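Glutamyl-tRNA synthetase (Methanothermobacter thermautotrophicus, PDB 3AII) activates glutamate with ATP and joins it to the acceptor end of tRNA(Glu) and, as a non-discriminating enzyme, also to that of tRNA(Gln). Local coordinates at residues D349-T354 with P507-V512; R361-E366 with K388-N393; A401-F406 with V528-R533. One frame throughout, in Å; residues are numbered along the deposited sequence. Where two conformers were deposited one is given.

Contact 1: residues D349-T354 with P507-V512; sequences DPRLGT and PDASRV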
loop_
_atom_site.group_PDB
_atom_site.type_symbol
_atom_site.label_atom_id
_atom_site.label_comp_id
_atom_site.label_asym_id
_atom_site.label_seq_id
_atom_site.Cartn_x
_atom_site.Cartn_y
_atom_site.Cartn_z
ATOM N N ASP A 349 -0.536 10.209 -5.362
ATOM C CA ASP A 349 0.689 10.804 -5.901
ATOM C C ASP A 349 1.703 9.681 -6.081
ATOM O O ASP A 349 1.875 8.866 -5.183
ATOM C CB ASP A 349 1.218 11.866 -4.926
ATOM C CG ASP A 349 2.420 12.636 -5.477
ATOM O OD1 ASP A 349 3.485 12.017 -5.707
ATOM O OD2 ASP A 349 2.303 13.867 -5.663
ATOM N N PRO A 350 2.367 9.610 -7.258
ATOM C CA PRO A 350 3.205 8.443 -7.565
ATOM C C PRO A 350 4.411 8.294 -6.643
ATOM O O PRO A 350 5.008 7.225 -6.573
ATOM C CB PRO A 350 3.641 8.692 -9.016
ATOM C CG PRO A 350 3.493 10.154 -9.212
ATOM C CD PRO A 350 2.322 10.565 -8.376
ATOM N N ARG A 351 4.755 9.359 -5.931
ATOM C CA ARG A 351 5.832 9.283 -4.950
ATOM C C ARG A 351 5.456 8.492 -3.705
ATOM O O ARG A 351 6.312 8.209 -2.872
ATOM C CB ARG A 351 6.282 10.693 -4.557
ATOM C CG ARG A 351 7.079 11.371 -5.658
ATOM C CD ARG A 351 7.242 12.854 -5.407
ATOM N NE ARG A 351 5.983 13.575 -5.547
ATOM C CZ ARG A 351 5.880 14.897 -5.484
ATOM N NH1 ARG A 351 6.966 15.633 -5.277
ATOM N NH2 ARG A 351 4.701 15.482 -5.631
ATOM N N LEU A 352 4.184 8.124 -3.584
ATOM C CA LEU A 352 3.717 7.429 -2.391
ATOM C C LEU A 352 3.612 5.925 -2.595
ATOM O O LEU A 352 3.398 5.449 -3.714
ATOM C CB LEU A 352 2.374 7.993 -1.938
ATOM C CG LEU A 352 2.393 9.488 -1.619
ATOM C CD1 LEU A 352 1.016 9.972 -1.173
ATOM C CD2 LEU A 352 3.455 9.778 -0.565
ATOM N N GLY A 353 3.768 5.181 -1.506
ATOM C CA GLY A 353 3.653 3.735 -1.551
ATOM C C GLY A 353 2.255 3.235 -1.234
ATOM O O GLY A 353 2.080 2.085 -0.844
ATOM N N THR A 354 1.251 4.093 -1.391
ATOM C CA THR A 354 -0.126 3.668 -1.153
ATOM C C THR A 354 -0.587 2.712 -2.247
ATOM O O THR A 354 -0.073 2.742 -3.368
ATOM C CB THR A 354 -1.097 4.860 -1.123
ATOM O OG1 THR A 354 -1.009 5.581 -2.354
ATOM C CG2 THR A 354 -0.756 5.809 0.027
ATOM N N PRO A 507 7.645 7.941 -11.712
ATOM C CA PRO A 507 7.392 7.605 -10.311
ATOM C C PRO A 507 7.901 8.656 -9.319
ATOM O O PRO A 507 7.492 8.612 -8.163
ATOM C CB PRO A 507 8.113 6.261 -10.140
ATOM C CG PRO A 507 8.106 5.674 -11.525
ATOM C CD PRO A 507 8.361 6.861 -12.412
ATOM N N ASP A 508 8.753 9.582 -9.758
ATOM C CA ASP A 508 9.156 10.709 -8.912
ATOM C C ASP A 508 8.299 11.948 -9.168
ATOM O O ASP A 508 8.626 13.057 -8.727
ATOM C CB ASP A 508 10.638 11.037 -9.101
ATOM C CG ASP A 508 10.953 11.536 -10.493
ATOM O OD1 ASP A 508 10.032 11.595 -11.336
ATOM O OD2 ASP A 508 12.129 11.876 -10.740
ATOM N N ALA A 509 7.197 11.745 -9.880
ATOM C CA ALA A 509 6.229 12.793 -10.183
ATOM C C ALA A 509 6.702 13.771 -11.253
ATOM O O ALA A 509 6.000 14.732 -11.572
ATOM C CB ALA A 509 5.823 13.539 -8.916
ATOM N N SER A 510 7.886 13.530 -11.807
ATOM C CA SER A 510 8.374 14.380 -12.886
ATOM C C SER A 510 7.549 14.119 -14.141
ATOM O O SER A 510 6.990 13.038 -14.311
ATOM C CB SER A 510 9.863 14.150 -13.161
ATOM O OG SER A 510 10.123 12.835 -13.623
ATOM N N ARG A 511 7.461 15.127 -14.999
ATOM C CA ARG A 511 6.660 15.052 -16.214
ATOM C C ARG A 511 7.581 14.820 -17.417
ATOM O O ARG A 511 8.516 15.585 -17.634
ATOM C CB ARG A 511 5.885 16.362 -16.398
ATOM C CG ARG A 511 4.785 16.316 -17.454
ATOM C CD ARG A 511 4.481 17.690 -18.047
ATOM N NE ARG A 511 4.310 18.732 -17.036
ATOM C CZ ARG A 511 5.036 19.845 -16.982
ATOM N NH1 ARG A 511 5.985 20.067 -17.884
ATOM N NH2 ARG A 511 4.812 20.741 -16.030
ATOM N N VAL A 512 7.332 13.758 -18.182
ATOM C CA VAL A 512 8.066 13.522 -19.424
ATOM C C VAL A 512 7.148 13.790 -20.616
ATOM O O VAL A 512 6.151 13.100 -20.797
ATOM C CB VAL A 512 8.620 12.078 -19.495
ATOM C CG1 VAL A 512 9.218 11.785 -20.881
ATOM C CG2 VAL A 512 9.643 11.841 -18.396
#
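The guanidinium of Arg351 has the methyl of Ala509 over one face and the carboxylate of Asp349 at its edge, in plane. Ala509 CB stands 3.3 Å above that plane, displaced toward the rim, and its closest atom is Arg351 NE at 3.4 Å; no hydrogen bond crosses between 349-354 and 507-512. Both partners are turns. The Asp349 to Leu352 piece is a type I beta turn with an Asx turn at its start, in the helical region next to the catalytic core, between helices 333-341 and 355-360. The other is the connection of a beta hairpin, strands 500-505 and 511-516 of the anticodon-binding part, and has its own Asx turn at Asp508.

The evidence that Arg351 is held flat lies inside its own turn. NE and NH2 grip Asp349 side-on, one oxygen each: NE reaches OD1 at 2.9 Å with an angle of 171° at the hydrogen, while NH2 makes the salt bridge to OD2. OD1 also takes the backbone N of Arg351 through its anti lone pair, and NH1 is paired with Glu343. The bend at chi3 (-69°) folds the guanidinium back onto Asp349, which leaves CD passing the hairpin at 3.6 Å from Asp508 O.

Beside this ionic pair, at Pro350, the contact is apolar. Pro350 CG rests on Ala509 CA at 3.9 Å, and Ile505 and Tyr549 of the barrel meet the proline ring. Within the hairpin turn, Asp508 OD1 receives Ser510 N, from above the carboxylate plane, and Ser510 OG, at 2.6 Å on its syn side.

Contact 2: residues R361-E366 with K388-N393; sequences RGIRPE and KIYGLN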
loop_
_atom_site.group_PDB
_atom_site.type_symbol
_atom_site.label_atom_id
_atom_site.label_comp_id
_atom_site.label_asym_id
_atom_site.label_seq_id
_atom_site.Cartn_x
_atom_site.Cartn_y
_atom_site.Cartn_z
ATOM N N ARG A 361 -0.685 3.783 -11.383
ATOM C CA ARG A 361 0.432 3.556 -12.301
ATOM C C ARG A 361 0.272 2.291 -13.152
ATOM O O ARG A 361 1.071 2.040 -14.058
ATOM C CB ARG A 361 1.740 3.480 -11.502
ATOM C CG ARG A 361 2.148 4.813 -10.915
ATOM C CD ARG A 361 3.277 4.651 -9.913
ATOM N NE ARG A 361 4.377 3.869 -10.450
ATOM C CZ ARG A 361 5.303 3.275 -9.705
ATOM N NH1 ARG A 361 5.250 3.355 -8.370
ATOM N NH2 ARG A 361 6.275 2.594 -10.285
ATOM N N GLY A 362 -0.744 1.489 -12.849
ATOM C CA GLY A 362 -0.979 0.252 -13.580
ATOM C C GLY A 362 -0.371 -0.985 -12.945
ATOM O O GLY A 362 -0.245 -2.030 -13.595
ATOM N N ILE A 363 0.010 -0.888 -11.676
ATOM C CA ILE A 363 0.387 -2.094 -10.941
ATOM C C ILE A 363 -0.877 -2.894 -10.601
ATOM O O ILE A 363 -1.825 -2.357 -10.021
ATOM C CB ILE A 363 1.127 -1.761 -9.639
ATOM C CG1 ILE A 363 2.349 -0.875 -9.915
ATOM C CG2 ILE A 363 1.501 -3.046 -8.909
ATOM C CD1 ILE A 363 3.361 -1.487 -10.848
ATOM N N ARG A 364 -0.889 -4.179 -10.941
ATOM C CA ARG A 364 -2.056 -5.051 -10.743
ATOM C C ARG A 364 -2.152 -5.599 -9.320
ATOM O O ARG A 364 -1.135 -5.969 -8.722
ATOM C CB ARG A 364 -1.982 -6.245 -11.701
ATOM C CG ARG A 364 -2.081 -5.901 -13.178
ATOM C CD ARG A 364 -3.529 -5.868 -13.645
ATOM N NE ARG A 364 -3.617 -5.923 -15.101
ATOM C CZ ARG A 364 -4.085 -6.961 -15.788
ATOM N NH1 ARG A 364 -4.124 -6.913 -17.109
ATOM N NH2 ARG A 364 -4.533 -8.036 -15.153
ATOM N N PRO A 365 -3.372 -5.699 -8.777
ATOM C CA PRO A 365 -3.468 -6.228 -7.417
ATOM C C PRO A 365 -3.022 -7.687 -7.354
ATOM O O PRO A 365 -2.528 -8.121 -6.312
ATOM C CB PRO A 365 -4.960 -6.082 -7.075
ATOM C CG PRO A 365 -5.660 -5.935 -8.394
ATOM C CD PRO A 365 -4.669 -5.263 -9.317
ATOM N N GLU A 366 -3.178 -8.421 -8.454
ATOM C CA GLU A 366 -2.753 -9.815 -8.554
ATOM C C GLU A 366 -1.249 -9.957 -8.329
ATOM O O GLU A 366 -0.774 -10.963 -7.790
ATOM C CB GLU A 366 -3.123 -10.373 -9.933
ATOM C CG GLU A 366 -4.624 -10.592 -10.163
ATOM C CD GLU A 366 -5.419 -9.306 -10.390
ATOM O OE1 GLU A 366 -4.852 -8.294 -10.865
ATOM O OE2 GLU A 366 -6.637 -9.317 -10.102
ATOM N N LYS A 388 11.105 -6.283 -7.495
ATOM C CA LYS A 388 10.444 -7.559 -7.306
ATOM C C LYS A 388 8.965 -7.453 -7.680
ATOM O O LYS A 388 8.403 -8.343 -8.320
ATOM C CB LYS A 388 10.607 -8.016 -5.855
ATOM C CG LYS A 388 9.953 -9.339 -5.546
ATOM C CD LYS A 388 10.370 -10.407 -6.530
ATOM C CE LYS A 388 9.736 -11.736 -6.170
ATOM N NZ LYS A 388 9.606 -12.633 -7.348
ATOM N N ILE A 389 8.333 -6.360 -7.281
ATOM C CA ILE A 389 6.923 -6.177 -7.589
ATOM C C ILE A 389 6.780 -5.929 -9.097
ATOM O O ILE A 389 5.864 -6.451 -9.746
ATOM C CB ILE A 389 6.324 -5.005 -6.795
ATOM C CG1 ILE A 389 6.268 -5.349 -5.302
ATOM C CG2 ILE A 389 4.929 -4.652 -7.306
ATOM C CD1 ILE A 389 5.867 -4.183 -4.432
ATOM N N TYR A 390 7.706 -5.160 -9.655
ATOM C CA TYR A 390 7.646 -4.836 -11.078
ATOM C C TYR A 390 7.800 -6.095 -11.922
ATOM O O TYR A 390 7.150 -6.242 -12.960
ATOM C CB TYR A 390 8.730 -3.824 -11.464
ATOM C CG TYR A 390 8.614 -2.478 -10.776
ATOM C CD1 TYR A 390 7.400 -2.031 -10.274
ATOM C CD2 TYR A 390 9.717 -1.637 -10.666
ATOM C CE1 TYR A 390 7.290 -0.804 -9.652
ATOM C CE2 TYR A 390 9.613 -0.401 -10.047
ATOM C CZ TYR A 390 8.398 0.010 -9.545
ATOM O OH TYR A 390 8.282 1.235 -8.937
ATOM N N GLY A 391 8.673 -6.994 -11.483
ATOM C CA GLY A 391 8.878 -8.251 -12.175
ATOM C C GLY A 391 7.607 -9.073 -12.291
ATOM O O GLY A 391 7.315 -9.638 -13.348
ATOM N N LEU A 392 6.845 -9.141 -11.203
ATOM C CA LEU A 392 5.594 -9.880 -11.206
ATOM C C LEU A 392 4.561 -9.174 -12.068
ATOM O O LEU A 392 3.800 -9.812 -12.800
ATOM C CB LEU A 392 5.062 -10.027 -9.779
ATOM C CG LEU A 392 5.846 -10.992 -8.891
ATOM C CD1 LEU A 392 5.363 -10.862 -7.457
ATOM C CD2 LEU A 392 5.689 -12.418 -9.394
ATOM N N ASN A 393 4.526 -7.853 -11.962
ATOM C CA ASN A 393 3.581 -7.077 -12.753
ATOM C C ASN A 393 3.886 -7.169 -14.242
ATOM O O ASN A 393 2.979 -7.285 -15.076
ATOM C CB ASN A 393 3.595 -5.612 -12.323
ATOM C CG ASN A 393 2.302 -4.919 -12.652
ATOM O OD1 ASN A 393 1.232 -5.367 -12.229
ATOM N ND2 ASN A 393 2.378 -3.834 -13.425
#
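Asn393 sets its amide against the turn at Gly362 to Arg364 and uses both ends of it there. OD1 accepts the backbone N of Arg364 at 2.8 Å, nearly straight at 172°, whereas ND2 gives a longer bond, 3.2 Å, to Gly362 O; each donor is tilted from the carbonyl plane of the oxygen it meets. With CG anti to the backbone N (chi1 -156°), the amide is carried off helix 386-397 toward these groups. Opposite demands at OD1 and ND2 fix which way the amide is flipped, and His552 also bonds ND2. Ile363 CD1 closes in on the same ND2 at 3.6 Å, an apolar branch packed beside this buried polar group.

The turn so held joins two helices. Gly362, at positive phi, ends helix 355-360 in a Schellman motif, and Arg364 is the N-cap residue of helix 365-375, both in the all-helical segment between the catalytic core and the anticodon-binding barrels.

Arg361 makes a second polar link, its NH2 meeting Tyr390 OH at 2.8 Å, in the guanidinium plane; Ala551 O and Tyr550 O engage the same guanidinium. Buried apolar contacts accompany these bonds: Ile363 CG2 lies 4.1 Å from Ile389 CG2, and Ile363 CD1 as far from Tyr390 CD1. Looser is the partly exposed flank, where only CB and CG of the Arg364 side chain take part and its guanidinium leads away to a salt bridge with Glu400.

Contact 3: residues A401-F406 with V528-R533; sequences ARRYFF and VVQLER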
loop_
_atom_site.group_PDB
_atom_site.type_symbol
_atom_site.label_atom_id
_atom_site.label_comp_id
_atom_site.label_asym_id
_atom_site.label_seq_id
_atom_site.Cartn_x
_atom_site.Cartn_y
_atom_site.Cartn_z
ATOM N N ALA A 401 -0.769 -6.145 -22.677
ATOM C CA ALA A 401 -0.765 -4.694 -22.846
ATOM C C ALA A 401 -0.524 -4.285 -24.306
ATOM O O ALA A 401 0.459 -4.714 -24.922
ATOM C CB ALA A 401 0.291 -4.052 -21.937
ATOM N N ARG A 402 -1.395 -3.432 -24.845
ATOM C CA ARG A 402 -1.268 -2.961 -26.229
ATOM C C ARG A 402 -0.004 -2.122 -26.380
ATOM O O ARG A 402 0.353 -1.367 -25.470
ATOM C CB ARG A 402 -2.491 -2.123 -26.632
ATOM C CG ARG A 402 -3.798 -2.902 -26.568
ATOM C CD ARG A 402 -5.016 -1.978 -26.681
ATOM N NE ARG A 402 -5.243 -1.504 -28.043
ATOM C CZ ARG A 402 -6.089 -2.065 -28.905
ATOM N NH1 ARG A 402 -6.226 -1.565 -30.125
ATOM N NH2 ARG A 402 -6.797 -3.132 -28.547
ATOM N N ARG A 403 0.641 -2.252 -27.530
ATOM C CA ARG A 403 1.916 -1.583 -27.783
ATOM C C ARG A 403 1.774 -0.332 -28.639
ATOM O O ARG A 403 1.114 -0.351 -29.680
ATOM C CB ARG A 403 2.888 -2.537 -28.474
ATOM C CG ARG A 403 3.285 -3.747 -27.634
ATOM C CD ARG A 403 4.366 -4.547 -28.357
ATOM N NE ARG A 403 4.049 -4.769 -29.761
ATOM C CZ ARG A 403 4.876 -5.366 -30.618
ATOM N NH1 ARG A 403 6.055 -5.792 -30.191
ATOM N NH2 ARG A 403 4.538 -5.533 -31.887
ATOM N N TYR A 404 2.433 0.749 -28.210
ATOM C CA TYR A 404 2.490 1.987 -28.987
ATOM C C TYR A 404 3.893 2.594 -28.929
ATOM O O TYR A 404 4.641 2.340 -27.976
ATOM C CB TYR A 404 1.485 3.005 -28.436
ATOM C CG TYR A 404 0.057 2.499 -28.452
ATOM C CD1 TYR A 404 -0.739 2.661 -29.581
ATOM C CD2 TYR A 404 -0.464 1.810 -27.368
ATOM C CE1 TYR A 404 -2.044 2.178 -29.609
ATOM C CE2 TYR A 404 -1.763 1.321 -27.389
ATOM C CZ TYR A 404 -2.543 1.517 -28.507
ATOM O OH TYR A 404 -3.829 1.012 -28.513
ATOM N N PHE A 405 4.218 3.426 -29.919
ATOM C CA PHE A 405 5.467 4.205 -29.913
ATOM C C PHE A 405 5.211 5.588 -29.313
ATOM O O PHE A 405 4.452 6.380 -29.887
ATOM C CB PHE A 405 6.005 4.396 -31.339
ATOM C CG PHE A 405 6.590 3.150 -31.966
ATOM C CD1 PHE A 405 7.090 2.119 -31.179
ATOM C CD2 PHE A 405 6.664 3.035 -33.348
ATOM C CE1 PHE A 405 7.637 0.969 -31.772
ATOM C CE2 PHE A 405 7.214 1.892 -33.938
ATOM C CZ PHE A 405 7.709 0.875 -33.149
ATOM N N PHE A 406 5.846 5.866 -28.174
ATOM C CA PHE A 406 5.861 7.188 -27.559
ATOM C C PHE A 406 7.300 7.667 -27.585
ATOM O O PHE A 406 8.176 7.020 -27.028
ATOM C CB PHE A 406 5.352 7.107 -26.110
ATOM C CG PHE A 406 5.647 8.343 -25.271
ATOM C CD1 PHE A 406 4.955 9.525 -25.487
ATOM C CD2 PHE A 406 6.595 8.294 -24.255
ATOM C CE1 PHE A 406 5.214 10.660 -24.716
ATOM C CE2 PHE A 406 6.860 9.417 -23.468
ATOM C CZ PHE A 406 6.173 10.597 -23.698
ATOM N N VAL A 528 -3.963 0.003 -19.748
ATOM C CA VAL A 528 -2.542 -0.060 -19.418
ATOM C C VAL A 528 -1.802 -0.580 -20.625
ATOM O O VAL A 528 -2.146 -1.632 -21.146
ATOM C CB VAL A 528 -2.292 -0.964 -18.206
ATOM C CG1 VAL A 528 -0.807 -1.018 -17.890
ATOM C CG2 VAL A 528 -3.097 -0.454 -16.994
ATOM N N VAL A 529 -0.801 0.171 -21.085
ATOM C CA VAL A 529 -0.176 -0.114 -22.360
ATOM C C VAL A 529 1.320 -0.266 -22.189
ATOM O O VAL A 529 1.878 0.038 -21.128
ATOM C CB VAL A 529 -0.443 1.018 -23.367
ATOM C CG1 VAL A 529 -1.939 1.197 -23.563
ATOM C CG2 VAL A 529 0.200 2.328 -22.884
ATOM N N GLN A 530 1.952 -0.778 -23.234
ATOM C CA GLN A 530 3.399 -0.798 -23.315
ATOM C C GLN A 530 3.850 0.283 -24.296
ATOM O O GLN A 530 3.556 0.226 -25.505
ATOM C CB GLN A 530 3.903 -2.172 -23.775
ATOM C CG GLN A 530 5.417 -2.226 -23.840
ATOM C CD GLN A 530 5.966 -3.624 -24.057
ATOM O OE1 GLN A 530 5.227 -4.563 -24.366
ATOM N NE2 GLN A 530 7.271 -3.772 -23.880
ATOM N N LEU A 531 4.520 1.299 -23.767
ATOM C CA LEU A 531 5.171 2.294 -24.598
ATOM C C LEU A 531 6.519 1.691 -24.967
ATOM O O LEU A 531 7.427 1.595 -24.131
ATOM C CB LEU A 531 5.330 3.586 -23.796
ATOM C CG LEU A 531 3.995 4.147 -23.295
ATOM C CD1 LEU A 531 4.201 5.449 -22.521
ATOM C CD2 LEU A 531 3.008 4.367 -24.458
ATOM N N GLU A 532 6.635 1.232 -26.210
ATOM C CA GLU A 532 7.743 0.364 -26.568
ATOM C C GLU A 532 9.087 1.050 -26.370
ATOM O O GLU A 532 9.235 2.223 -26.702
ATOM C CB GLU A 532 7.610 -0.108 -28.006
ATOM C CG GLU A 532 6.328 -0.907 -28.242
ATOM C CD GLU A 532 6.415 -1.750 -29.484
ATOM O OE1 GLU A 532 7.233 -2.696 -29.500
ATOM O OE2 GLU A 532 5.675 -1.473 -30.443
ATOM N N ARG A 533 10.028 0.296 -25.805
ATOM C CA ARG A 533 11.376 0.805 -25.530
ATOM C C ARG A 533 11.370 1.945 -24.515
ATOM O O ARG A 533 12.364 2.669 -24.375
ATOM C CB ARG A 533 12.074 1.248 -26.830
ATOM C CG ARG A 533 12.180 0.156 -27.897
ATOM C CD ARG A 533 13.083 0.568 -29.090
ATOM N NE ARG A 533 14.490 0.721 -28.702
ATOM C CZ ARG A 533 15.100 1.891 -28.547
ATOM N NH1 ARG A 533 16.376 1.933 -28.177
ATOM N NH2 ARG A 533 14.443 3.018 -28.768
HETATM O O HOH W 1 2.601 -5.847 -23.778
HETATM O O HOH W 2 -3.663 -2.342 -23.367
HETATM O O HOH W 3 7.483 4.300 -26.472
#
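Glu532 OE1 draws in two arginines, Arg403 from the neighbouring strand and Arg426 from elsewhere in the chain. Its approach to Arg403 NH1, 3.4 Å, is a salt bridge of charges alone: the oxygen sits over a face of the guanidinium, well out of its plane, and no N-H points at it. The two flat groups are only 25° apart, so the carboxylate lies over the arginine as a layer rather than meeting it at the edge. Arg403 turns its NH2 instead to Pro427 O, and Arg438 bridges to Glu532 OE2. That same OE2 comes within 3.4 Å of Phe405 CE1, and Phe405 in turn has Arg438 as a cation-pi partner. Replacing Glu532 by a glutamine would probably leave Arg403, Arg426 and Arg438 without the carboxylate charge they share here, and set the close Arg403 and Arg426 against each other.

The strands pair in parallel, their short axes 40° apart. Gln530 N donates to Arg402 O (2.8 Å), Tyr404 N to Gln530 O (3.0 Å), and Glu532 N to Tyr404 O (2.9 Å), a ladder in which Gln530 bonds by both its N and O. As the first and last strands of their six-stranded sheet, 402-408 and 528-531 close one of the beta barrels that form the GlnRS-like anticodon-binding region of archaeal GluRS.

On the face bearing Tyr404, Val529 and Leu531, the packing is apolar. Val529 CG1 meets the edge of the Tyr404 ring, 3.8 Å from CE2, and Leu531 CD2 lies 4.0 Å from Phe406 CB. Tyr404 OH receives Arg402 NE at 166°, and both residues also engage Glu522. Where the ladder frays, water takes over, one molecule joining Arg402 N to Val528 O and another Phe406 N to Glu532 O.

In the fold
The three contacts form a compact triangle, with centres about 15 Å (contacts 1 and 2), 16 Å (2 and 3) and 19 Å (1 and 3) apart. Along the chain, contact 2 lies wholly between the two segments of contact 1 and closes before contact 3 opens, whereas contacts 1 and 3 alternate. Segment 507-512 of contact 1 and both segments of contact 3 belong to the same barrel, where strands 511-516 and 528-531 both flank 402-408. Contact 1 thus ties the helical side to the barrel, contact 2 braces the helices leading to it, and contact 3 closes it. Touches of Pro507 with Arg361 and of Gly362 with Val528 make them one junction.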